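Long-range contacts in nucleoprotein (Rift Valley fever virus, PDB 3LYF), which encapsidates the viral genomic RNA, shielding it from nucleases and forming the ribonucleoprotein that serves as template for transcription and replication: residues Asn66-Met71 against Tyr90-Gly95; Ala29-Asp34 against Leu104-Ala109; Ala61-Asn66 against Ser123-Val128; Glu22-Glu27 against Arg178-Asn183. All blocks are in the same frame, centred on the assembly; numbering follows the deposited sequence.

Contact 1 of 4, residues Asn66-Met71 against Tyr90-Gly95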
loop_
_atom_site.group_PDB
_atom_site.type_symbol
_atom_site.label_atom_id
_atom_site.label_comp_id
_atom_site.label_asym_id
_atom_site.label_seq_id
_atom_site.Cartn_x
_atom_site.Cartn_y
_atom_site.Cartn_z
ATOM N N ASN A 66 7.220 -10.651 -16.474
ATOM C CA ASN A 66 6.621 -11.212 -17.704
ATOM C C ASN A 66 7.180 -12.592 -18.088
ATOM O O ASN A 66 6.855 -13.102 -19.176
ATOM C CB ASN A 66 6.768 -10.221 -18.890
ATOM C CG ASN A 66 5.719 -10.481 -20.070
ATOM O OD1 ASN A 66 4.591 -10.973 -19.869
ATOM N ND2 ASN A 66 6.122 -10.123 -21.292
ATOM N N LYS A 67 7.940 -13.209 -17.173
ATOM C CA LYS A 67 8.519 -14.553 -17.354
ATOM C C LYS A 67 8.023 -15.545 -16.307
ATOM O O LYS A 67 8.642 -15.715 -15.240
ATOM C CB LYS A 67 10.048 -14.462 -17.335
ATOM C CG LYS A 67 10.619 -13.555 -18.422
ATOM C CD LYS A 67 12.133 -13.521 -18.393
ATOM C CE LYS A 67 12.722 -13.537 -19.788
ATOM N NZ LYS A 67 12.131 -12.485 -20.695
ATOM N N PRO A 68 6.880 -16.194 -16.577
ATOM C CA PRO A 68 6.250 -17.080 -15.625
ATOM C C PRO A 68 7.165 -18.202 -15.118
ATOM O O PRO A 68 7.123 -18.508 -13.961
ATOM C CB PRO A 68 5.072 -17.683 -16.413
ATOM C CG PRO A 68 4.790 -16.737 -17.494
ATOM C CD PRO A 68 6.085 -16.048 -17.807
ATOM N N ARG A 69 7.968 -18.814 -15.986
ATOM C CA ARG A 69 8.801 -19.952 -15.579
ATOM C C ARG A 69 9.922 -19.520 -14.640
ATOM O O ARG A 69 10.228 -20.205 -13.653
ATOM C CB ARG A 69 9.389 -20.668 -16.807
ATOM C CG ARG A 69 8.365 -21.541 -17.558
ATOM C CD ARG A 69 8.096 -22.861 -16.826
ATOM N NE ARG A 69 7.243 -23.749 -17.631
ATOM C CZ ARG A 69 6.519 -24.767 -17.158
ATOM N NH1 ARG A 69 6.526 -25.082 -15.860
ATOM N NH2 ARG A 69 5.776 -25.483 -18.000
ATOM N N ARG A 70 10.524 -18.381 -14.950
ATOM C CA ARG A 70 11.573 -17.808 -14.134
ATOM C C ARG A 70 11.039 -17.422 -12.748
ATOM O O ARG A 70 11.583 -17.844 -11.727
ATOM C CB ARG A 70 12.206 -16.624 -14.868
ATOM C CG ARG A 70 13.230 -15.829 -14.070
ATOM C CD ARG A 70 14.339 -16.712 -13.474
ATOM N NE ARG A 70 15.495 -16.936 -14.361
ATOM C CZ ARG A 70 16.671 -17.431 -13.946
ATOM N NH1 ARG A 70 16.855 -17.751 -12.665
ATOM N NH2 ARG A 70 17.671 -17.616 -14.809
ATOM N N MET A 71 9.933 -16.690 -12.700
ATOM C CA MET A 71 9.389 -16.242 -11.408
ATOM C C MET A 71 8.972 -17.382 -10.454
ATOM O O MET A 71 8.929 -17.171 -9.257
ATOM C CB MET A 71 8.223 -15.261 -11.589
ATOM C CG MET A 71 7.014 -15.826 -12.253
ATOM S SD MET A 71 5.643 -14.629 -12.454
ATOM C CE MET A 71 6.338 -13.383 -13.549
ATOM N N TYR A 90 -3.216 -21.831 -19.792
ATOM C CA TYR A 90 -3.325 -20.674 -20.723
ATOM C C TYR A 90 -2.229 -20.669 -21.773
ATOM O O TYR A 90 -2.186 -19.787 -22.657
ATOM C CB TYR A 90 -3.376 -19.360 -19.890
ATOM C CG TYR A 90 -4.652 -19.318 -19.062
ATOM C CD1 TYR A 90 -5.875 -18.929 -19.643
ATOM C CD2 TYR A 90 -4.664 -19.747 -17.738
ATOM C CE1 TYR A 90 -7.055 -18.928 -18.911
ATOM C CE2 TYR A 90 -5.846 -19.760 -17.003
ATOM C CZ TYR A 90 -7.029 -19.362 -17.587
ATOM O OH TYR A 90 -8.190 -19.426 -16.854
ATOM N N LYS A 91 -1.332 -21.642 -21.666
ATOM C CA LYS A 91 -0.192 -21.794 -22.577
ATOM C C LYS A 91 0.628 -20.528 -22.630
ATOM O O LYS A 91 0.916 -20.016 -23.718
ATOM C CB LYS A 91 -0.631 -22.198 -24.004
ATOM C CG LYS A 91 -1.788 -23.199 -24.096
ATOM C CD LYS A 91 -1.638 -24.456 -23.285
ATOM C CE LYS A 91 -2.944 -25.334 -23.320
ATOM N NZ LYS A 91 -4.265 -24.606 -23.411
ATOM N N LEU A 92 0.996 -20.004 -21.446
ATOM C CA LEU A 92 1.636 -18.708 -21.355
ATOM C C LEU A 92 3.003 -18.751 -21.982
ATOM O O LEU A 92 3.712 -19.715 -21.792
ATOM C CB LEU A 92 1.766 -18.221 -19.907
ATOM C CG LEU A 92 0.412 -17.989 -19.229
ATOM C CD1 LEU A 92 0.583 -17.731 -17.732
ATOM C CD2 LEU A 92 -0.336 -16.911 -19.917
ATOM N N LYS A 93 3.339 -17.693 -22.712
ATOM C CA LYS A 93 4.613 -17.534 -23.380
ATOM C C LYS A 93 5.350 -16.343 -22.754
ATOM O O LYS A 93 4.802 -15.633 -21.905
ATOM C CB LYS A 93 4.398 -17.256 -24.852
ATOM C CG LYS A 93 3.708 -18.377 -25.656
ATOM C CD LYS A 93 4.496 -19.695 -25.582
ATOM C CE LYS A 93 3.864 -20.736 -26.506
ATOM N NZ LYS A 93 2.623 -21.232 -25.926
ATOM N N GLU A 94 6.578 -16.125 -23.200
ATOM C CA GLU A 94 7.336 -14.944 -22.822
ATOM C C GLU A 94 7.588 -14.106 -24.059
ATOM O O GLU A 94 7.417 -14.557 -25.184
ATOM C CB GLU A 94 8.676 -15.327 -22.202
ATOM C CG GLU A 94 8.629 -16.528 -21.310
ATOM C CD GLU A 94 9.867 -16.668 -20.454
ATOM O OE1 GLU A 94 10.946 -16.212 -20.903
ATOM O OE2 GLU A 94 9.750 -17.248 -19.341
ATOM N N GLY A 95 7.990 -12.866 -23.834
ATOM C CA GLY A 95 8.507 -12.028 -24.891
ATOM C C GLY A 95 7.375 -11.463 -25.698
ATOM O O GLY A 95 6.370 -11.022 -25.148
HETATM O O HOH W 1 4.240 -13.966 -19.842
HETATM O O HOH W 2 4.423 -9.994 -23.862
HETATM O O HOH W 3 9.334 -11.588 -21.433
#
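Glu94 lays its carboxylate against the aliphatic chain of Lys67, the side chains crossing at about a right angle. OE2 of Glu94 lies 3.4 Å from CB of Lys67, and OE1 of Glu94 meets CE of Lys67 at 3.4 Å. Bends in the last two torsions of Lys67 (chi3 140°, chi4 51°) bring its ammonium round to the same carboxylate, a long salt bridge with NZ of Lys67 3.9 Å from OE1 of Glu94. Next to this pair, CG of Pro68, in the first turn of helix 68-72, touches CB of Leu92 at 4.1 Å, and Leu104 adjoins both residues. Water does much of the joining: one molecule lies within hydrogen-bonding distance of Asn66 O and Lys93 O, another accepts from Asn66 ND2, and a third accepts from Lys67 NZ and Gly95 N. Asn66 OD1 turns to the backbone N of Ser105. Asn66 and Lys67 bind RNA, and the long ion pair beside Lys67 probably tempers its positive charge without neutralising it through a tight bond.

Contact 2 of 4, residues Ala29-Asp34 against Leu104-Ala109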
loop_
_atom_site.group_PDB
_atom_site.type_symbol
_atom_site.label_atom_id
_atom_site.label_comp_id
_atom_site.label_asym_id
_atom_site.label_seq_id
_atom_site.Cartn_x
_atom_site.Cartn_y
_atom_site.Cartn_z
ATOM N N ALA A 29 8.953 -2.930 -25.259
ATOM C CA ALA A 29 9.235 -3.544 -26.564
ATOM C C ALA A 29 7.912 -3.775 -27.278
ATOM O O ALA A 29 6.911 -4.098 -26.632
ATOM C CB ALA A 29 10.002 -4.850 -26.406
ATOM N N TYR A 30 7.900 -3.591 -28.601
ATOM C CA TYR A 30 6.658 -3.679 -29.385
ATOM C C TYR A 30 5.908 -4.973 -29.088
ATOM O O TYR A 30 6.519 -6.036 -28.922
ATOM C CB TYR A 30 6.919 -3.556 -30.900
ATOM C CG TYR A 30 5.676 -3.757 -31.744
ATOM C CD1 TYR A 30 4.804 -2.695 -32.018
ATOM C CD2 TYR A 30 5.352 -5.023 -32.252
ATOM C CE1 TYR A 30 3.643 -2.894 -32.783
ATOM C CE2 TYR A 30 4.205 -5.228 -33.013
ATOM C CZ TYR A 30 3.354 -4.167 -33.281
ATOM O OH TYR A 30 2.215 -4.394 -34.039
ATOM N N GLN A 31 4.586 -4.860 -28.992
ATOM C CA GLN A 31 3.699 -6.016 -28.872
ATOM C C GLN A 31 2.679 -6.026 -30.008
ATOM O O GLN A 31 1.905 -5.072 -30.168
ATOM C CB GLN A 31 2.982 -6.024 -27.517
ATOM C CG GLN A 31 3.894 -6.268 -26.309
ATOM C CD GLN A 31 4.303 -7.726 -26.145
ATOM O OE1 GLN A 31 3.487 -8.642 -26.312
ATOM N NE2 GLN A 31 5.573 -7.948 -25.797
ATOM N N GLY A 32 2.684 -7.109 -30.788
ATOM C CA GLY A 32 1.697 -7.327 -31.848
ATOM C C GLY A 32 0.583 -8.251 -31.370
ATOM O O GLY A 32 0.703 -9.489 -31.457
ATOM N N PHE A 33 -0.486 -7.647 -30.842
ATOM C CA PHE A 33 -1.741 -8.360 -30.522
ATOM C C PHE A 33 -2.926 -7.412 -30.417
ATOM O O PHE A 33 -2.777 -6.199 -30.289
ATOM C CB PHE A 33 -1.658 -9.070 -29.179
ATOM C CG PHE A 33 -1.604 -8.117 -28.005
ATOM C CD1 PHE A 33 -2.679 -7.990 -27.138
ATOM C CD2 PHE A 33 -0.484 -7.311 -27.796
ATOM C CE1 PHE A 33 -2.627 -7.111 -26.053
ATOM C CE2 PHE A 33 -0.439 -6.435 -26.723
ATOM C CZ PHE A 33 -1.531 -6.333 -25.858
ATOM N N ASP A 34 -4.105 -8.034 -30.418
ATOM C CA ASP A 34 -5.385 -7.393 -30.229
ATOM C C ASP A 34 -5.835 -7.802 -28.843
ATOM O O ASP A 34 -5.821 -8.987 -28.527
ATOM C CB ASP A 34 -6.342 -7.962 -31.275
ATOM C CG ASP A 34 -7.702 -7.295 -31.287
ATOM O OD1 ASP A 34 -8.042 -6.491 -30.383
ATOM O OD2 ASP A 34 -8.448 -7.583 -32.252
ATOM N N LEU A 104 1.681 -12.713 -19.689
ATOM C CA LEU A 104 1.224 -11.931 -18.530
ATOM C C LEU A 104 0.962 -10.451 -18.851
ATOM O O LEU A 104 -0.064 -9.891 -18.455
ATOM C CB LEU A 104 2.228 -12.081 -17.379
ATOM C CG LEU A 104 2.406 -13.458 -16.780
ATOM C CD1 LEU A 104 3.463 -13.433 -15.682
ATOM C CD2 LEU A 104 1.084 -13.932 -16.271
ATOM N N SER A 105 1.864 -9.805 -19.575
ATOM C CA SER A 105 1.682 -8.400 -19.950
ATOM C C SER A 105 0.478 -8.155 -20.886
ATOM O O SER A 105 -0.286 -7.175 -20.724
ATOM C CB SER A 105 2.982 -7.786 -20.522
ATOM O OG SER A 105 3.158 -8.058 -21.914
ATOM N N ARG A 106 0.269 -9.055 -21.855
ATOM C CA ARG A 106 -0.922 -8.952 -22.709
ATOM C C ARG A 106 -2.220 -9.091 -21.934
ATOM O O ARG A 106 -3.169 -8.356 -22.176
ATOM C CB ARG A 106 -0.870 -9.994 -23.829
ATOM C CG ARG A 106 0.153 -9.691 -24.835
ATOM C CD ARG A 106 0.241 -10.765 -25.916
ATOM N NE ARG A 106 1.354 -10.444 -26.818
ATOM C CZ ARG A 106 1.640 -11.098 -27.949
ATOM N NH1 ARG A 106 0.900 -12.121 -28.348
ATOM N NH2 ARG A 106 2.679 -10.721 -28.683
ATOM N N VAL A 107 -2.262 -10.010 -20.972
ATOM C CA VAL A 107 -3.420 -10.145 -20.120
ATOM C C VAL A 107 -3.691 -8.867 -19.311
ATOM O O VAL A 107 -4.842 -8.406 -19.260
ATOM C CB VAL A 107 -3.311 -11.371 -19.176
ATOM C CG1 VAL A 107 -4.481 -11.368 -18.175
ATOM C CG2 VAL A 107 -3.309 -12.685 -20.042
ATOM N N ALA A 108 -2.644 -8.318 -18.695
ATOM C CA ALA A 108 -2.756 -7.090 -17.899
ATOM C C ALA A 108 -3.269 -5.936 -18.770
ATOM O O ALA A 108 -4.097 -5.111 -18.362
ATOM C CB ALA A 108 -1.358 -6.721 -17.256
ATOM N N ALA A 109 -2.779 -5.879 -19.982
ATOM C CA ALA A 109 -3.129 -4.802 -20.896
ATOM C C ALA A 109 -4.546 -4.926 -21.437
ATOM O O ALA A 109 -5.233 -3.916 -21.587
ATOM C CB ALA A 109 -2.114 -4.736 -22.050
HETATM O O HOH W 2 4.423 -9.994 -23.862
#
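Arg106 grips Gln31 side-on, two of its nitrogens sharing the single acceptor OE1. NE of Arg106 makes the shorter bond, 2.8 Å from OE1 of Gln31 and fairly straight at 160°; its NH2 adds a more bent one, 3.3 Å from the same oxygen. The oxygen lies at the guanidinium edge, although the amide and guanidinium planes stand 71° apart. Water 2 gives OE1 a further, weak bond and pairs with Ser105 OG, while Gln31 NE2 donates to Gly95 O. The loop before the helix also holds the guanidinium: NH2 bonds chiefly to Pro97 O, with Asn96 OD1 close by, and NH1 to Ser98 O and Glu101 O. The Phe33 ring lies nearly parallel to the guanidinium, and CG of Arg106 sits over its centre in a CH-pi contact, 3.7 Å from the centroid. Phe33 and Arg106 both bind RNA, and these contacts probably fix how the guanidinium is turned. The loop between helices 21-24 and 35-46 lies against helix 104-110, with Val38 of helix 35-46 touching Phe33 and Arg106.

Contact 3 of 4, residues Ala61-Asn66 against Ser123-Val128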
loop_
_atom_site.group_PDB
_atom_site.type_symbol
_atom_site.label_atom_id
_atom_site.label_comp_id
_atom_site.label_asym_id
_atom_site.label_seq_id
_atom_site.Cartn_x
_atom_site.Cartn_y
_atom_site.Cartn_z
ATOM N N ALA A 61 1.919 -10.109 -13.313
ATOM C CA ALA A 61 2.456 -9.102 -14.242
ATOM C C ALA A 61 2.921 -7.826 -13.514
ATOM O O ALA A 61 3.882 -7.177 -13.961
ATOM C CB ALA A 61 1.423 -8.722 -15.275
ATOM N N LEU A 62 2.148 -7.398 -12.513
ATOM C CA LEU A 62 2.445 -6.152 -11.780
ATOM C C LEU A 62 3.553 -6.300 -10.746
ATOM O O LEU A 62 4.302 -5.362 -10.497
ATOM C CB LEU A 62 1.176 -5.616 -11.060
ATOM C CG LEU A 62 0.009 -5.098 -11.883
ATOM C CD1 LEU A 62 -1.199 -4.575 -11.068
ATOM C CD2 LEU A 62 0.491 -4.043 -12.773
ATOM N N THR A 63 3.653 -7.465 -10.128
ATOM C CA THR A 63 4.516 -7.634 -8.986
ATOM C C THR A 63 5.749 -8.493 -9.267
ATOM O O THR A 63 6.748 -8.335 -8.571
ATOM C CB THR A 63 3.770 -8.189 -7.754
ATOM O OG1 THR A 63 3.382 -9.566 -7.937
ATOM C CG2 THR A 63 2.574 -7.319 -7.417
ATOM N N ARG A 64 5.699 -9.358 -10.283
ATOM C CA ARG A 64 6.833 -10.253 -10.556
ATOM C C ARG A 64 7.482 -10.149 -11.916
ATOM O O ARG A 64 8.661 -10.494 -12.049
ATOM C CB ARG A 64 6.435 -11.712 -10.307
ATOM C CG ARG A 64 5.974 -12.065 -8.859
ATOM C CD ARG A 64 7.043 -11.814 -7.779
ATOM N NE ARG A 64 8.352 -12.316 -8.184
ATOM C CZ ARG A 64 8.797 -13.563 -8.023
ATOM N NH1 ARG A 64 8.070 -14.506 -7.460
ATOM N NH2 ARG A 64 10.006 -13.886 -8.479
ATOM N N GLY A 65 6.742 -9.740 -12.945
ATOM C CA GLY A 65 7.306 -9.660 -14.275
ATOM C C GLY A 65 6.532 -10.369 -15.373
ATOM O O GLY A 65 5.334 -10.629 -15.226
ATOM N N ASN A 66 7.220 -10.651 -16.474
ATOM C CA ASN A 66 6.621 -11.212 -17.704
ATOM C C ASN A 66 7.180 -12.592 -18.088
ATOM O O ASN A 66 6.855 -13.102 -19.176
ATOM C CB ASN A 66 6.768 -10.221 -18.890
ATOM C CG ASN A 66 5.719 -10.481 -20.070
ATOM O OD1 ASN A 66 4.591 -10.973 -19.869
ATOM N ND2 ASN A 66 6.122 -10.123 -21.292
ATOM N N SER A 123 0.285 -0.982 -4.771
ATOM C CA SER A 123 1.219 0.151 -4.889
ATOM C C SER A 123 2.650 -0.086 -4.313
ATOM O O SER A 123 3.642 0.323 -4.935
ATOM C CB SER A 123 0.587 1.342 -4.168
ATOM O OG SER A 123 1.471 2.419 -4.136
ATOM N N GLU A 124 2.753 -0.696 -3.120
ATOM C CA GLU A 124 4.070 -0.939 -2.504
ATOM C C GLU A 124 4.823 -2.186 -3.030
ATOM O O GLU A 124 5.984 -2.409 -2.710
ATOM C CB GLU A 124 3.933 -0.983 -0.979
ATOM C CG GLU A 124 3.565 0.342 -0.388
ATOM C CD GLU A 124 4.634 1.393 -0.571
ATOM O OE1 GLU A 124 5.812 1.081 -0.390
ATOM O OE2 GLU A 124 4.298 2.522 -0.980
ATOM N N TRP A 125 4.180 -2.931 -3.937
ATOM C CA TRP A 125 4.781 -4.106 -4.575
ATOM C C TRP A 125 5.385 -3.911 -5.969
ATOM O O TRP A 125 6.013 -4.834 -6.529
ATOM C CB TRP A 125 3.690 -5.157 -4.729
ATOM C CG TRP A 125 3.057 -5.669 -3.482
ATOM C CD1 TRP A 125 1.998 -5.117 -2.778
ATOM C CD2 TRP A 125 3.371 -6.886 -2.823
ATOM N NE1 TRP A 125 1.677 -5.909 -1.724
ATOM C CE2 TRP A 125 2.501 -7.004 -1.725
ATOM C CE3 TRP A 125 4.338 -7.882 -3.038
ATOM C CZ2 TRP A 125 2.534 -8.091 -0.865
ATOM C CZ3 TRP A 125 4.345 -8.979 -2.190
ATOM C CH2 TRP A 125 3.470 -9.065 -1.115
ATOM N N LEU A 126 5.162 -2.741 -6.553
ATOM C CA LEU A 126 5.562 -2.427 -7.898
ATOM C C LEU A 126 7.020 -1.983 -7.964
ATOM O O LEU A 126 7.570 -1.492 -6.964
ATOM C CB LEU A 126 4.693 -1.286 -8.430
ATOM C CG LEU A 126 3.184 -1.335 -8.287
ATOM C CD1 LEU A 126 2.512 -0.023 -8.691
ATOM C CD2 LEU A 126 2.598 -2.463 -9.135
ATOM N N PRO A 127 7.640 -2.102 -9.160
ATOM C CA PRO A 127 9.013 -1.641 -9.367
ATOM C C PRO A 127 9.224 -0.217 -8.888
ATOM O O PRO A 127 10.227 0.057 -8.211
ATOM C CB PRO A 127 9.211 -1.783 -10.880
ATOM C CG PRO A 127 8.359 -3.020 -11.216
ATOM C CD PRO A 127 7.134 -2.865 -10.318
ATOM N N VAL A 128 8.306 0.683 -9.219
ATOM C CA VAL A 128 8.288 2.035 -8.645
ATOM C C VAL A 128 7.020 2.132 -7.778
ATOM O O VAL A 128 5.914 1.903 -8.272
ATOM C CB VAL A 128 8.318 3.134 -9.722
ATOM C CG1 VAL A 128 8.266 4.542 -9.050
ATOM C CG2 VAL A 128 9.563 3.000 -10.584
HETATM O O HOH W 4 7.039 -7.404 -5.754
#
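Trp125 lies beside Thr63, both side chains pointing the same way, and its course shows how a methylene can carry a contact for a large ring. CB of Trp125 makes the closest approach, 3.6 Å from CG2 of Thr63. That methyl is set beside the backbone N, while OG1 bonds back to Val59 O within helix 50-63. From CG onward the indole continues beyond the threonine, whose methyl stands obliquely to the ring, and no ring atom comes as close as CB; on the pyrrole side, NE1 donates to OE1 of Gln5 in the same chain. Gln5 of the second subunit also packs on Trp125, a residue important for dimerization. Next along the loop, CD2 of Leu126 reaches 3.6 Å from Leu62 O and 4.0 Å from Leu62 CB. Leu119 of helix 112-122 touches both leucines, and Pro127 brings CD to 3.8 Å from Leu62 O. Direct hydrogen bonds between the segments are absent, but water 4 donates to Thr63 O at 3.0 Å and to Trp125 O at 2.9 Å. Apolar packing joins the end of helix 50-63 to the loop after helix 112-122, and one water satisfies two facing carbonyls that could not bond to each other.

Contact 4 of 4, residues Glu22-Glu27 against Arg178-Asn183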
loop_
_atom_site.group_PDB
_atom_site.type_symbol
_atom_site.label_atom_id
_atom_site.label_comp_id
_atom_site.label_asym_id
_atom_site.label_seq_id
_atom_site.Cartn_x
_atom_site.Cartn_y
_atom_site.Cartn_z
ATOM N N GLU A 22 15.819 -9.119 -15.892
ATOM C CA GLU A 22 15.279 -9.907 -17.003
ATOM C C GLU A 22 13.736 -9.883 -17.048
ATOM O O GLU A 22 13.144 -9.916 -18.122
ATOM C CB GLU A 22 15.752 -11.359 -16.904
ATOM C CG GLU A 22 15.753 -12.098 -18.239
ATOM C CD GLU A 22 16.928 -11.687 -19.135
ATOM O OE1 GLU A 22 17.592 -10.670 -18.813
ATOM O OE2 GLU A 22 17.190 -12.380 -20.150
ATOM N N GLN A 23 13.112 -9.860 -15.871
ATOM C CA GLN A 23 11.644 -9.849 -15.742
ATOM C C GLN A 23 10.945 -8.599 -16.319
ATOM O O GLN A 23 9.774 -8.664 -16.696
ATOM C CB GLN A 23 11.263 -9.990 -14.279
ATOM C CG GLN A 23 11.478 -11.367 -13.697
ATOM C CD GLN A 23 10.499 -12.431 -14.189
ATOM O OE1 GLN A 23 9.669 -12.177 -15.052
ATOM N NE2 GLN A 23 10.591 -13.641 -13.615
ATOM N N TRP A 24 11.640 -7.470 -16.378
ATOM C CA TRP A 24 10.993 -6.202 -16.730
ATOM C C TRP A 24 11.578 -5.477 -17.913
ATOM O O TRP A 24 10.960 -4.540 -18.409
ATOM C CB TRP A 24 11.103 -5.230 -15.563
ATOM C CG TRP A 24 10.767 -5.836 -14.270
ATOM C CD1 TRP A 24 11.625 -6.391 -13.382
ATOM C CD2 TRP A 24 9.462 -5.977 -13.718
ATOM N NE1 TRP A 24 10.937 -6.859 -12.294
ATOM C CE2 TRP A 24 9.602 -6.618 -12.481
ATOM C CE3 TRP A 24 8.186 -5.614 -14.150
ATOM C CZ2 TRP A 24 8.515 -6.919 -11.677
ATOM C CZ3 TRP A 24 7.112 -5.902 -13.347
ATOM C CH2 TRP A 24 7.281 -6.541 -12.128
ATOM N N VAL A 25 12.792 -5.842 -18.321
ATOM C CA VAL A 25 13.554 -4.987 -19.218
ATOM C C VAL A 25 12.829 -4.751 -20.557
ATOM O O VAL A 25 12.977 -3.675 -21.159
ATOM C CB VAL A 25 15.038 -5.478 -19.413
ATOM C CG1 VAL A 25 15.112 -6.852 -20.133
ATOM C CG2 VAL A 25 15.845 -4.411 -20.150
ATOM N N ARG A 26 12.001 -5.712 -20.983
ATOM C CA ARG A 26 11.322 -5.625 -22.288
ATOM C C ARG A 26 9.936 -4.938 -22.270
ATOM O O ARG A 26 9.177 -5.033 -23.235
ATOM C CB ARG A 26 11.172 -7.031 -22.856
ATOM C CG ARG A 26 12.489 -7.744 -23.120
ATOM C CD ARG A 26 12.242 -9.235 -23.419
ATOM N NE ARG A 26 13.443 -9.903 -23.927
ATOM C CZ ARG A 26 13.487 -11.157 -24.383
ATOM N NH1 ARG A 26 12.393 -11.923 -24.397
ATOM N NH2 ARG A 26 14.645 -11.651 -24.830
ATOM N N GLU A 27 9.616 -4.229 -21.202
ATOM C CA GLU A 27 8.248 -3.756 -20.994
ATOM C C GLU A 27 7.728 -2.863 -22.131
ATOM O O GLU A 27 6.548 -2.933 -22.488
ATOM C CB GLU A 27 8.125 -3.045 -19.647
ATOM C CG GLU A 27 6.835 -2.255 -19.458
ATOM C CD GLU A 27 5.570 -3.115 -19.373
ATOM O OE1 GLU A 27 5.410 -3.834 -18.353
ATOM O OE2 GLU A 27 4.721 -3.021 -20.308
ATOM N N ARG A 178 13.403 4.051 -16.161
ATOM C CA ARG A 178 14.771 4.075 -15.655
ATOM C C ARG A 178 15.044 2.938 -14.690
ATOM O O ARG A 178 16.167 2.455 -14.631
ATOM C CB ARG A 178 15.085 5.418 -15.004
ATOM C CG ARG A 178 15.365 6.513 -16.037
ATOM C CD ARG A 178 15.097 7.883 -15.487
ATOM N NE ARG A 178 15.697 8.937 -16.300
ATOM C CZ ARG A 178 15.490 10.231 -16.107
ATOM N NH1 ARG A 178 14.696 10.650 -15.132
ATOM N NH2 ARG A 178 16.076 11.119 -16.907
ATOM N N VAL A 179 14.021 2.497 -13.958
ATOM C CA VAL A 179 14.178 1.383 -13.022
ATOM C C VAL A 179 14.269 0.048 -13.768
ATOM O O VAL A 179 15.170 -0.770 -13.514
ATOM C CB VAL A 179 13.020 1.317 -11.994
ATOM C CG1 VAL A 179 13.094 0.009 -11.197
ATOM C CG2 VAL A 179 13.072 2.511 -11.055
ATOM N N ILE A 180 13.338 -0.175 -14.687
ATOM C CA ILE A 180 13.283 -1.438 -15.401
ATOM C C ILE A 180 14.418 -1.566 -16.412
ATOM O O ILE A 180 14.955 -2.663 -16.580
ATOM C CB ILE A 180 11.899 -1.699 -16.065
ATOM C CG1 ILE A 180 11.573 -0.659 -17.148
ATOM C CG2 ILE A 180 10.824 -1.734 -15.003
ATOM C CD1 ILE A 180 11.827 -1.116 -18.569
ATOM N N ASN A 181 14.796 -0.450 -17.046
ATOM C CA ASN A 181 15.870 -0.438 -18.042
ATOM C C ASN A 181 17.088 0.414 -17.639
ATOM O O ASN A 181 17.131 1.607 -17.942
ATOM C CB ASN A 181 15.338 0.042 -19.401
ATOM C CG ASN A 181 16.311 -0.248 -20.538
ATOM O OD1 ASN A 181 17.369 -0.837 -20.314
ATOM N ND2 ASN A 181 15.961 0.158 -21.756
ATOM N N PRO A 182 18.093 -0.209 -16.982
ATOM C CA PRO A 182 19.334 0.461 -16.547
ATOM C C PRO A 182 20.106 1.205 -17.649
ATOM O O PRO A 182 20.894 2.113 -17.349
ATOM C CB PRO A 182 20.178 -0.690 -15.996
ATOM C CG PRO A 182 19.195 -1.694 -15.535
ATOM C CD PRO A 182 18.037 -1.604 -16.495
ATOM N N ASN A 183 19.876 0.835 -18.907
ATOM C CA ASN A 183 20.465 1.567 -20.022
ATOM C C ASN A 183 19.945 3.003 -20.138
ATOM O O ASN A 183 20.586 3.834 -20.792
ATOM C CB ASN A 183 20.223 0.837 -21.347
ATOM C CG ASN A 183 20.600 -0.623 -21.284
ATOM O OD1 ASN A 183 21.784 -0.974 -21.206
ATOM N ND2 ASN A 183 19.595 -1.492 -21.321
#
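Ile180 meets Trp24 at about a right angle, its branched carbon chain set across the root of the indole. CG2 of Ile180 comes to 3.6 Å from CB of Trp24 and lies oblique to the ring, which then leads away from the contact. The other branch extends differently: with CG1 between the backbone N and the carbonyl carbon (chi1 64°), CD1 of Ile180 reaches the carbonyls of the following turn, 3.5 Å from Trp24 O and 3.8 Å from Val25 O. The same CD1 of Ile180 also touches CB of Glu27, at 4.3 Å. Trp24 O is already engaged, since it accepts from Glu27 N to close a type I beta turn from Trp24 to Glu27 at the end of the short helix 21-24. Ile180 in turn occupies the last turn of the long helix 159-180, so two helix ends abut here, within the all-helical fold of this phlebovirus nucleocapsid protein. Val25 crosses Asn181 obliquely, CG2 of Val25 standing 3.9 Å from OD1 of Asn181. That oxygen accepts weakly from Asn183 N. Ile180 O faces CA of Val25 at 3.8 Å and has no hydrogen-bonding partner in the model, a buried carbonyl bordered here by carbon.

The four contacts show how a protein built of helices and loops, without strands, can be tied together at its loops and helix ends. Contact 4 closes the widest loop of chain and encloses the others; contacts 2 and 3 cross, and contact 1 is nested inside both. Their centres lie 12 to 16 Å apart. Asn66, shared by contacts 1 and 3, also meets Ser105 of contact 2, while Gln23 of contact 4 bonds to Asn66 and Lys67. Helices 50-63 and 68-72 follow each other, linking contact 3 to contact 1. Known RNA-binding residues thus share a connected framework with Trp125, which is important for dimerization.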